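Local coordinates for protein 7,8-dihydro-6-hydroxymethylpterin pyrophosphokinase-dihydropteroate synthase (Plasmodium falciparum, PDB 6JWS) that probably catalyses two successive steps of folate biosynthesis, pyrophosphorylation of 6-hydroxymethyl-7,8-dihydropterin by ATP and condensation of the product with 4-aminobenzoate to 7,8-dihydropteroate, at residues Ala18-Gly23 with Leu178-Val183. The protein carries 1 engineered substitution. Numbering follows the deposited sequence.
Sequences AVLNLG and LSMLVV
M180 reaches from helix 177-190 onto A18 and L20 of strand 16-24 in a small, wholly apolar helix-on-sheet contact inside the HPPK domain, an alpha+beta fold with ferredoxin-like topology in which this helix packs on the antiparallel sheet. It illustrates how one long side chain can join a helix to a strand when the two backbones stay well apart: the CA atoms of A18 and M180 are 9.0 Å from each other, and only 107 Å² is buried in all. Alternation along the strand selects the partners. A18 and L20 present their CB atoms to the helix, whereas V19, between them, points away and packs on F213 of strand 208-214.

On the helix, M180 carries the contact alone. Its CG stands anti to the backbone N (chi1 178°), which extends the chain from the helix toward the sheet; the bend at chi3 (78°) then folds the methyl CE off the line of the extended chain, where it meets CD2 of L20. The sulfur SD lies 3.7 Å from CB of A18. The methyl CE also borders that CB, although their modelled separation is too short to be trusted in detail. The side chains of L20 and M180 run at a slant to each other.

Around this point the layer is continued by V168 and V170 of strand 163-172, which touch L20, and by I211 and F214 of strand 208-214, which touch M180. The contact thus belongs to the hydrophobic packing beside the nucleotide site: I211 belongs to the ATP pocket, as does L181, the next residue of the helix, which touches the bound ATP. The nearest atoms of the L20 side chain and the ATP are about 7 Å apart; CD2 of L20 lies 3.9 Å from CE of M180.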
loop_
_atom_site.group_PDB
_atom_site.type_symbol
_atom_site.label_atom_id
_atom_site.label_comp_id
_atom_site.label_asym_id
_atom_site.label_seq_id
_atom_site.Cartn_x
_atom_site.Cartn_y
_atom_site.Cartn_z
ATOM N N ALA B 18 31.870 11.384 29.872
ATOM C CA ALA B 18 31.057 12.555 29.577
ATOM C C ALA B 18 30.079 12.257 28.440
ATOM O O ALA B 18 30.412 11.515 27.513
ATOM C CB ALA B 18 31.941 13.702 29.167
ATOM N N VAL B 19 28.911 12.917 28.492
ATOM C CA VAL B 19 27.907 12.872 27.445
ATOM C C VAL B 19 27.744 14.286 26.902
ATOM O O VAL B 19 27.548 15.215 27.676
ATOM C CB VAL B 19 26.587 12.289 27.985
ATOM C CG1 VAL B 19 25.547 12.067 26.897
ATOM C CG2 VAL B 19 26.820 10.998 28.753
ATOM N N LEU B 20 27.877 14.439 25.578
ATOM C CA LEU B 20 27.836 15.736 24.925
ATOM C C LEU B 20 26.646 15.851 23.973
ATOM O O LEU B 20 26.168 14.850 23.430
ATOM C CB LEU B 20 29.133 15.976 24.143
ATOM C CG LEU B 20 30.452 15.821 24.900
ATOM C CD1 LEU B 20 31.605 16.213 23.989
ATOM C CD2 LEU B 20 30.474 16.668 26.173
ATOM N N ASN B 21 26.213 17.108 23.774
ATOM C CA ASN B 21 25.308 17.514 22.715
ATOM C C ASN B 21 26.065 18.391 21.713
ATOM O O ASN B 21 26.795 19.297 22.104
ATOM C CB ASN B 21 24.061 18.215 23.259
ATOM C CG ASN B 21 22.988 18.336 22.193
ATOM O OD1 ASN B 21 22.259 17.387 21.932
ATOM N ND2 ASN B 21 22.899 19.474 21.527
ATOM N N LEU B 22 25.891 18.100 20.415
ATOM C CA LEU B 22 26.477 18.858 19.318
ATOM C C LEU B 22 25.329 19.375 18.454
ATOM O O LEU B 22 24.553 18.578 17.944
ATOM C CB LEU B 22 27.355 17.926 18.469
ATOM C CG LEU B 22 28.748 17.541 18.978
ATOM C CD1 LEU B 22 28.742 17.057 20.419
ATOM C CD2 LEU B 22 29.354 16.469 18.083
ATOM N N GLY B 23 25.235 20.702 18.281
ATOM C CA GLY B 23 24.118 21.308 17.569
ATOM C C GLY B 23 24.590 22.344 16.556
ATOM O O GLY B 23 25.608 22.986 16.762
ATOM N N LEU B 178 34.658 21.314 34.134
ATOM C CA LEU B 178 35.072 22.690 33.888
ATOM C C LEU B 178 36.258 22.696 32.931
ATOM O O LEU B 178 36.255 23.449 31.965
ATOM C CB LEU B 178 35.347 23.454 35.188
ATOM C CG LEU B 178 35.628 24.947 35.006
ATOM C CD1 LEU B 178 34.703 25.566 33.970
ATOM C CD2 LEU B 178 35.521 25.695 36.325
ATOM N N SER B 179 37.241 21.818 33.168
ATOM C CA SER B 179 38.337 21.705 32.211
ATOM C C SER B 179 37.793 21.265 30.849
ATOM O O SER B 179 38.202 21.794 29.813
ATOM C CB SER B 179 39.449 20.793 32.678
ATOM O OG SER B 179 39.609 20.838 34.090
ATOM N N MET B 180 36.841 20.323 30.858
ATOM C CA MET B 180 36.298 19.847 29.594
ATOM C C MET B 180 35.628 20.990 28.838
ATOM O O MET B 180 35.836 21.143 27.630
ATOM C CB MET B 180 35.310 18.691 29.764
ATOM C CG MET B 180 34.727 18.242 28.430
ATOM S SD MET B 180 34.248 16.517 28.459
ATOM C CE MET B 180 32.698 16.655 29.336
ATOM N N LEU B 181 34.836 21.801 29.550
ATOM C CA LEU B 181 34.141 22.894 28.891
ATOM C C LEU B 181 35.141 23.873 28.273
ATOM O O LEU B 181 34.919 24.381 27.168
ATOM C CB LEU B 181 33.200 23.577 29.883
ATOM C CG LEU B 181 32.360 24.711 29.302
ATOM C CD1 LEU B 181 31.522 24.230 28.122
ATOM C CD2 LEU B 181 31.475 25.312 30.381
ATOM N N VAL B 182 36.257 24.112 28.974
ATOM C CA VAL B 182 37.287 25.005 28.458
ATOM C C VAL B 182 37.786 24.475 27.114
ATOM O O VAL B 182 37.786 25.206 26.123
ATOM C CB VAL B 182 38.443 25.211 29.464
ATOM C CG1 VAL B 182 39.601 25.985 28.843
ATOM C CG2 VAL B 182 37.972 25.863 30.764
ATOM N N VAL B 183 38.176 23.190 27.079
ATOM C CA VAL B 183 38.634 22.576 25.836
ATOM C C VAL B 183 37.534 22.613 24.772
ATOM O O VAL B 183 37.822 22.839 23.596
ATOM C CB VAL B 183 39.188 21.152 26.024
ATOM C CG1 VAL B 183 39.792 20.636 24.727
ATOM C CG2 VAL B 183 40.220 21.076 27.139
#